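Local coordinates for protein prolyl-tRNA synthetase (Giardia lamblia ATCC 50803, PDB 3IAL) that probably charges tRNA(Pro) with proline at the expense of ATP, by way of the prolyl-adenylate seen bound in its active site, at residues Ala460-Tyr465 with Val500-Gly505; Met439-Lys444 with Glu454-Leu459. All coordinates share one frame; numbering follows the deposited sequence.

Both contacts belong to the C-terminal part of the prolyl-tRNA synthetase and share strand 459-464: contact 2 sets its start beside strand 440-442, and contact 1 covers its far end with the 500-505 turn. Their centres lie about 14 Å apart. Between them R461 joins the two, its NH1 2.7 Å from N442 OD1 and its O 2.8 Å from C443 N, while F462 CB packs on C443 O and A502 CB on the backbone of K444. Neither contact supplies residues to the prolyl-adenylate pocket, which is built from residues between 122 and 276. Contact 2 comes nearer the catalytic core, since M439 and L459 pack on V229 of strand 222-229.

Contact 1: Ala460-Tyr465 with Val500-Gly505; sequences ARFPFY and VCALSG
C501 SG lies beside two aromatic rings, F464 at the end of the strand and Y465 just after it. It is 3.6 Å from CD1 of F464, oblique to that ring, and meets the Y465 ring at its edge, 82° off the ring normal. C501 CB also packs on Y465 CB at 3.7 Å. Y465 CG stands between its own backbone N and carbonyl carbon (chi1 83°), which lays CD2 next to S504 OG (3.5 Å), with CD2 above one face of F464, toward its rim. L503 CD1 comes obliquely onto F462 and F464, touching CE1 of each at 3.9 Å. A502 CB rests on F462 CB, and P463 CG lies against the carbonyl O of V500.

One hydrogen bond ties the backbones: A502 N donates to P463 O at 2.9 Å, nearly straight at the hydrogen but coming in from above the carbonyl plane. C501 also holds the turn together from within. With SG anti to its backbone N (chi1 172°), the sulfur accepts hydrogen bonds from L503 N and S504 N, each 3.4 Å from C501 SG. G505 N returns to C501 O. Further out, S504 OG is held by K506 N, W474 of helix 472-482 backs Y465 and L503, and I449 supports F462 and L503.

Two N-H groups converging on one cysteine sulfur recall the knuckles around metal-binding cysteines, but the sulfur here meets the edge of Y465 and, obliquely, the F464 ring, and no metal is modelled. The paired donors would probably draw electron density onto SG and help fix its rotamer.

Contact 2: Met439-Lys444 with Glu454-Leu459; sequences MVTNCK and ENKGGL
M439 folds its thioether end over the backbone where the chain leaves helix 446-455: CE lies 3.5 Å from G458 N and 3.6 Å from K456 O. Bends at chi2 (-68°) and chi3 (-93°) curl the chain back far enough for that methyl to reach the glycines. G457 and G458 both have positive phi. The lack of a side chain at G457 lets the methyl come close to the main chain, while the bare CA of G458 lies beside the M439 carbonyl. M439 also packs on V229 of strand 222-229.

Beyond the glycines the chain enters strand 459-464 and runs parallel to strand 440-442. L459 bonds to the residues flanking V440, as a parallel bridge requires: its N donates to M439 O at 2.7 Å, and its O receives T441 N at 2.9 Å. V440 and L459 put their side chains on the same face of the sheet, where CG2 of the valine and CD1 of the leucine meet obliquely and Y513 packs on both.

On T441 the hydroxyl points to K456, whose fully extended chain brings NZ to OG1 tip to tip, 2.7 Å apart. OG1 donates a hydrogen bond to a water at 2.7 Å, and the water donates to G457 O and L459 O. L459 O is thereby gripped by two donors, T441 N and the water.

The polar chain therefore has one direction, from ammonium to hydroxyl to water to two carbonyls; the lysine charge would be expected to polarise the threonine hydroxyl. Through K456, T441, the water, G457 O and L459 O, one linked set of hydrogen bonds joins the strand pairing to the end of the helix.

Contact 1: Ala460-Tyr465 with Val500-Gly505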
ATOM      1  N   ALA B 460      -8.416 -12.091 -34.053  1.00 29.00           N
ATOM      2  CA  ALA B 460      -8.498 -12.933 -35.249  1.00 30.32           C
ATOM      3  C   ALA B 460      -7.452 -14.029 -35.124  1.00 30.18           C
ATOM      4  O   ALA B 460      -6.251 -13.748 -35.061  1.00 29.24           O
ATOM      5  CB  ALA B 460      -8.257 -12.111 -36.508  1.00 27.86           C
ATOM      6  N   ARG B 461      -7.921 -15.271 -35.075  1.00 31.08           N
ATOM      7  CA  ARG B 461      -7.076 -16.435 -34.854  1.00 32.66           C
ATOM      8  C   ARG B 461      -6.872 -17.152 -36.180  1.00 32.08           C
ATOM      9  O   ARG B 461      -7.820 -17.372 -36.917  1.00 33.56           O
ATOM     10  CB  ARG B 461      -7.748 -17.358 -33.845  1.00 34.33           C
ATOM     11  CG  ARG B 461      -6.923 -18.553 -33.403  1.00 36.38           C
ATOM     12  CD  ARG B 461      -7.701 -19.330 -32.374  1.00 36.75           C
ATOM     13  NE  ARG B 461      -7.041 -20.568 -31.961  1.00 37.52           N
ATOM     14  CZ  ARG B 461      -7.212 -21.758 -32.538  1.00 38.15           C
ATOM     15  NH1 ARG B 461      -8.006 -21.900 -33.594  1.00 32.72           N
ATOM     16  NH2 ARG B 461      -6.568 -22.821 -32.060  1.00 41.57           N
ATOM     17  N   PHE B 462      -5.630 -17.490 -36.499  1.00 31.65           N
ATOM     18  CA  PHE B 462      -5.321 -18.073 -37.800  1.00 31.14           C
ATOM     19  C   PHE B 462      -4.068 -18.934 -37.752  1.00 31.35           C
ATOM     20  O   PHE B 462      -3.094 -18.578 -37.083  1.00 30.26           O
ATOM     21  CB  PHE B 462      -5.173 -16.976 -38.865  1.00 31.05           C
ATOM     22  CG  PHE B 462      -4.062 -15.979 -38.592  1.00 31.83           C
ATOM     23  CD1 PHE B 462      -2.816 -16.123 -39.188  1.00 33.10           C
ATOM     24  CD2 PHE B 462      -4.281 -14.877 -37.786  1.00 31.71           C
ATOM     25  CE1 PHE B 462      -1.799 -15.199 -38.958  1.00 33.37           C
ATOM     26  CE2 PHE B 462      -3.271 -13.945 -37.556  1.00 33.21           C
ATOM     27  CZ  PHE B 462      -2.031 -14.106 -38.141  1.00 33.99           C
ATOM     28  N   PRO B 463      -4.087 -20.077 -38.462  1.00 31.26           N
ATOM     29  CA  PRO B 463      -2.854 -20.862 -38.545  1.00 31.71           C
ATOM     30  C   PRO B 463      -1.789 -20.067 -39.301  1.00 30.88           C
ATOM     31  O   PRO B 463      -2.117 -19.327 -40.240  1.00 30.96           O
ATOM     32  CB  PRO B 463      -3.263 -22.134 -39.301  1.00 31.14           C
ATOM     33  CG  PRO B 463      -4.586 -21.829 -39.935  1.00 32.99           C
ATOM     34  CD  PRO B 463      -5.203 -20.669 -39.222  1.00 31.41           C
ATOM     35  N   PHE B 464      -0.538 -20.210 -38.880  1.00 27.54           N
ATOM     36  CA  PHE B 464       0.549 -19.391 -39.396  1.00 28.75           C
ATOM     37  C   PHE B 464       1.835 -20.214 -39.448  1.00 28.31           C
ATOM     38  O   PHE B 464       2.047 -21.089 -38.609  1.00 28.73           O
ATOM     39  CB  PHE B 464       0.708 -18.153 -38.502  1.00 24.99           C
ATOM     40  CG  PHE B 464       1.640 -17.109 -39.044  1.00 27.49           C
ATOM     41  CD1 PHE B 464       1.375 -16.468 -40.241  1.00 29.02           C
ATOM     42  CD2 PHE B 464       2.770 -16.737 -38.324  1.00 27.04           C
ATOM     43  CE1 PHE B 464       2.239 -15.481 -40.730  1.00 29.75           C
ATOM     44  CE2 PHE B 464       3.630 -15.766 -38.794  1.00 28.52           C
ATOM     45  CZ  PHE B 464       3.367 -15.134 -40.004  1.00 31.85           C
ATOM     46  N   TYR B 465       2.692 -19.908 -40.419  1.00 28.98           N
ATOM     47  CA  TYR B 465       3.824 -20.772 -40.770  1.00 32.07           C
ATOM     48  C   TYR B 465       5.077 -20.672 -39.878  1.00 31.98           C
ATOM     49  O   TYR B 465       5.962 -21.517 -39.983  1.00 31.93           O
ATOM     50  CB  TYR B 465       4.220 -20.530 -42.235  1.00 33.61           C
ATOM     51  CG  TYR B 465       5.127 -19.340 -42.448  1.00 35.84           C
ATOM     52  CD1 TYR B 465       6.513 -19.506 -42.531  1.00 37.08           C
ATOM     53  CD2 TYR B 465       4.610 -18.057 -42.559  1.00 31.75           C
ATOM     54  CE1 TYR B 465       7.349 -18.427 -42.726  1.00 36.63           C
ATOM     55  CE2 TYR B 465       5.440 -16.971 -42.747  1.00 36.40           C
ATOM     56  CZ  TYR B 465       6.811 -17.164 -42.836  1.00 37.11           C
ATOM     57  OH  TYR B 465       7.646 -16.087 -43.017  1.00 42.15           O
ATOM     58  N   VAL B 500      -2.592 -25.565 -42.932  1.00 34.62           N
ATOM     59  CA  VAL B 500      -1.736 -24.647 -43.684  1.00 34.68           C
ATOM     60  C   VAL B 500      -1.868 -23.223 -43.173  1.00 33.07           C
ATOM     61  O   VAL B 500      -2.908 -22.833 -42.650  1.00 33.47           O
ATOM     62  CB  VAL B 500      -2.039 -24.668 -45.206  1.00 35.74           C
ATOM     63  CG1 VAL B 500      -1.701 -26.059 -45.806  1.00 39.05           C
ATOM     64  CG2 VAL B 500      -3.497 -24.265 -45.483  1.00 34.75           C
ATOM     65  N   CYS B 501      -0.793 -22.459 -43.336  1.00 33.30           N
ATOM     66  CA  CYS B 501      -0.741 -21.060 -42.939  1.00 32.07           C
ATOM     67  C   CYS B 501      -1.744 -20.254 -43.746  1.00 31.68           C
ATOM     68  O   CYS B 501      -1.736 -20.314 -44.974  1.00 32.94           O
ATOM     69  CB  CYS B 501       0.670 -20.511 -43.163  1.00 33.19           C
ATOM     70  SG  CYS B 501       0.879 -18.725 -42.949  1.00 34.62           S
ATOM     71  N   ALA B 502      -2.587 -19.491 -43.050  1.00 29.71           N
ATOM     72  CA  ALA B 502      -3.597 -18.631 -43.684  1.00 30.10           C
ATOM     73  C   ALA B 502      -3.025 -17.580 -44.635  1.00 28.81           C
ATOM     74  O   ALA B 502      -3.736 -17.093 -45.511  1.00 26.58           O
ATOM     75  CB  ALA B 502      -4.426 -17.929 -42.615  1.00 28.61           C
ATOM     76  N   LEU B 503      -1.761 -17.202 -44.449  1.00 29.15           N
ATOM     77  CA  LEU B 503      -1.201 -16.072 -45.179  1.00 29.19           C
ATOM     78  C   LEU B 503      -0.241 -16.465 -46.307  1.00 31.23           C
ATOM     79  O   LEU B 503      -0.297 -15.879 -47.385  1.00 32.34           O
ATOM     80  CB  LEU B 503      -0.532 -15.099 -44.209  1.00 28.06           C
ATOM     81  CG  LEU B 503      -1.443 -14.564 -43.094  1.00 29.85           C
ATOM     82  CD1 LEU B 503      -0.719 -13.513 -42.278  1.00 26.27           C
ATOM     83  CD2 LEU B 503      -2.763 -14.001 -43.637  1.00 25.02           C
ATOM     84  N   SER B 504       0.618 -17.452 -46.064  1.00 33.68           N
ATOM     85  CA  SER B 504       1.660 -17.852 -47.019  1.00 34.38           C
ATOM     86  C   SER B 504       1.325 -19.118 -47.796  1.00 36.96           C
ATOM     87  O   SER B 504       1.904 -19.364 -48.856  1.00 39.19           O
ATOM     88  CB  SER B 504       2.985 -18.083 -46.281  1.00 35.49           C
ATOM     89  OG  SER B 504       2.894 -19.187 -45.387  1.00 32.65           O
ATOM     90  N   GLY B 505       0.416 -19.933 -47.265  1.00 38.32           N
ATOM     91  CA  GLY B 505       0.116 -21.240 -47.844  1.00 38.98           C
ATOM     92  C   GLY B 505       1.051 -22.359 -47.401  1.00 39.58           C
ATOM     93  O   GLY B 505       0.802 -23.529 -47.704  1.00 39.52           O
TER

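Contact 2: Met439-Lys444 with Glu454-Leu459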
ATOM      1  N   MET B 439     -15.372 -13.039 -29.143  1.00 37.47           N
ATOM      2  CA  MET B 439     -14.412 -12.118 -29.764  1.00 36.35           C
ATOM      3  C   MET B 439     -13.069 -12.803 -30.074  1.00 36.14           C
ATOM      4  O   MET B 439     -12.012 -12.167 -30.096  1.00 37.26           O
ATOM      5  CB  MET B 439     -14.214 -10.896 -28.859  1.00 36.17           C
ATOM      6  CG  MET B 439     -15.463 -10.042 -28.724  1.00 36.43           C
ATOM      7  SD  MET B 439     -15.930  -9.205 -30.259  1.00 37.17           S
ATOM      8  CE  MET B 439     -15.093  -7.641 -30.063  1.00 33.52           C
ATOM      9  N   VAL B 440     -13.137 -14.110 -30.295  1.00 35.36           N
ATOM     10  CA  VAL B 440     -12.061 -14.888 -30.888  1.00 34.89           C
ATOM     11  C   VAL B 440     -12.649 -15.519 -32.149  1.00 33.55           C
ATOM     12  O   VAL B 440     -13.559 -16.330 -32.052  1.00 33.60           O
ATOM     13  CB  VAL B 440     -11.568 -15.979 -29.915  1.00 36.43           C
ATOM     14  CG1 VAL B 440     -10.550 -16.910 -30.598  1.00 35.24           C
ATOM     15  CG2 VAL B 440     -10.966 -15.328 -28.660  1.00 32.57           C
ATOM     16  N   THR B 441     -12.150 -15.117 -33.319  1.00 32.31           N
ATOM     17  CA  THR B 441     -12.690 -15.553 -34.600  1.00 31.51           C
ATOM     18  C   THR B 441     -11.637 -16.242 -35.449  1.00 31.67           C
ATOM     19  O   THR B 441     -10.596 -15.669 -35.741  1.00 31.75           O
ATOM     20  CB  THR B 441     -13.218 -14.367 -35.421  1.00 32.21           C
ATOM     21  OG1 THR B 441     -14.144 -13.606 -34.634  1.00 32.01           O
ATOM     22  CG2 THR B 441     -13.905 -14.868 -36.722  1.00 28.67           C
ATOM     23  N   ASN B 442     -11.929 -17.463 -35.877  1.00 33.73           N
ATOM     24  CA  ASN B 442     -11.013 -18.220 -36.728  1.00 34.76           C
ATOM     25  C   ASN B 442     -11.049 -17.699 -38.167  1.00 34.32           C
ATOM     26  O   ASN B 442     -12.120 -17.455 -38.708  1.00 35.39           O
ATOM     27  CB  ASN B 442     -11.336 -19.718 -36.657  1.00 35.05           C
ATOM     28  CG  ASN B 442     -10.875 -20.347 -35.348  1.00 37.69           C
ATOM     29  OD1 ASN B 442      -9.694 -20.277 -34.993  1.00 33.83           O
ATOM     30  ND2 ASN B 442     -11.803 -20.956 -34.624  1.00 38.76           N
ATOM     31  N   CYS B 443      -9.873 -17.498 -38.757  1.00 34.28           N
ATOM     32  CA  CYS B 443      -9.747 -16.958 -40.115  1.00 34.89           C
ATOM     33  C   CYS B 443      -8.776 -17.801 -40.941  1.00 34.96           C
ATOM     34  O   CYS B 443      -7.740 -18.241 -40.432  1.00 33.81           O
ATOM     35  CB  CYS B 443      -9.276 -15.504 -40.071  1.00 33.78           C
ATOM     36  SG  CYS B 443     -10.362 -14.422 -39.109  1.00 33.92           S
ATOM     37  N   LYS B 444      -9.127 -18.021 -42.209  1.00 34.03           N
ATOM     38  CA  LYS B 444      -8.354 -18.883 -43.109  1.00 36.79           C
ATOM     39  C   LYS B 444      -7.651 -18.102 -44.217  1.00 34.90           C
ATOM     40  O   LYS B 444      -7.129 -18.706 -45.151  1.00 34.32           O
ATOM     41  CB  LYS B 444      -9.270 -19.924 -43.767  1.00 38.83           C
ATOM     42  CG  LYS B 444     -10.009 -20.837 -42.795  1.00 44.78           C
ATOM     43  CD  LYS B 444     -10.633 -22.054 -43.507  1.00 48.54           C
ATOM     44  CE  LYS B 444     -11.798 -21.670 -44.418  1.00 52.12           C
ATOM     45  NZ  LYS B 444     -11.365 -21.060 -45.718  1.00 53.10           N
ATOM     46  N   GLU B 454     -12.095  -5.265 -39.045  1.00 35.84           N
ATOM     47  CA  GLU B 454     -12.902  -4.103 -39.420  1.00 38.06           C
ATOM     48  C   GLU B 454     -14.362  -4.194 -38.944  1.00 38.02           C
ATOM     49  O   GLU B 454     -14.894  -3.225 -38.402  1.00 36.92           O
ATOM     50  CB  GLU B 454     -12.877  -3.896 -40.944  1.00 38.61           C
ATOM     51  CG  GLU B 454     -11.549  -3.397 -41.491  1.00 40.81           C
ATOM     52  CD  GLU B 454     -11.576  -3.153 -42.997  1.00 42.70           C
ATOM     53  OE1 GLU B 454     -12.469  -3.687 -43.685  1.00 36.77           O
ATOM     54  OE2 GLU B 454     -10.690  -2.427 -43.494  1.00 47.53           O
ATOM     55  N   ASN B 455     -15.004  -5.344 -39.155  1.00 37.02           N
ATOM     56  CA  ASN B 455     -16.453  -5.462 -38.927  1.00 37.57           C
ATOM     57  C   ASN B 455     -16.834  -5.914 -37.533  1.00 37.83           C
ATOM     58  O   ASN B 455     -17.901  -5.556 -37.036  1.00 39.70           O
ATOM     59  CB  ASN B 455     -17.086  -6.427 -39.935  1.00 38.23           C
ATOM     60  CG  ASN B 455     -16.753  -6.078 -41.365  1.00 37.18           C
ATOM     61  OD1 ASN B 455     -16.518  -4.917 -41.690  1.00 35.79           O
ATOM     62  ND2 ASN B 455     -16.714  -7.087 -42.226  1.00 36.52           N
ATOM     63  N   LYS B 456     -15.974  -6.709 -36.908  1.00 38.38           N
ATOM     64  CA  LYS B 456     -16.306  -7.355 -35.643  1.00 38.93           C
ATOM     65  C   LYS B 456     -15.387  -6.902 -34.514  1.00 39.53           C
ATOM     66  O   LYS B 456     -15.847  -6.653 -33.398  1.00 39.57           O
ATOM     67  CB  LYS B 456     -16.221  -8.869 -35.820  1.00 38.88           C
ATOM     68  CG  LYS B 456     -16.657  -9.692 -34.633  1.00 41.08           C
ATOM     69  CD  LYS B 456     -16.608 -11.169 -34.995  1.00 43.34           C
ATOM     70  CE  LYS B 456     -16.835 -12.065 -33.789  1.00 43.94           C
ATOM     71  NZ  LYS B 456     -16.765 -13.506 -34.171  1.00 42.80           N
ATOM     72  N   GLY B 457     -14.091  -6.806 -34.803  1.00 38.63           N
ATOM     73  CA  GLY B 457     -13.100  -6.520 -33.775  1.00 37.16           C
ATOM     74  C   GLY B 457     -12.726  -7.773 -33.006  1.00 34.85           C
ATOM     75  O   GLY B 457     -13.018  -8.885 -33.436  1.00 33.23           O
ATOM     76  N   GLY B 458     -12.072  -7.582 -31.866  1.00 33.13           N
ATOM     77  CA  GLY B 458     -11.579  -8.689 -31.057  1.00 32.17           C
ATOM     78  C   GLY B 458     -10.341  -9.322 -31.665  1.00 32.23           C
ATOM     79  O   GLY B 458      -9.582  -8.673 -32.391  1.00 30.23           O
ATOM     80  N   LEU B 459     -10.146 -10.601 -31.365  1.00 32.10           N
ATOM     81  CA  LEU B 459      -8.970 -11.335 -31.812  1.00 31.58           C
ATOM     82  C   LEU B 459      -9.305 -12.148 -33.063  1.00 30.84           C
ATOM     83  O   LEU B 459     -10.358 -12.787 -33.129  1.00 31.45           O
ATOM     84  CB  LEU B 459      -8.474 -12.252 -30.691  1.00 31.37           C
ATOM     85  CG  LEU B 459      -7.909 -11.514 -29.464  1.00 31.78           C
ATOM     86  CD1 LEU B 459      -8.133 -12.300 -28.158  1.00 24.36           C
ATOM     87  CD2 LEU B 459      -6.424 -11.195 -29.665  1.00 24.31           C
TER
HETATM   88  O   HOH W   1     -13.117 -11.651 -33.107  1.00 30.53           O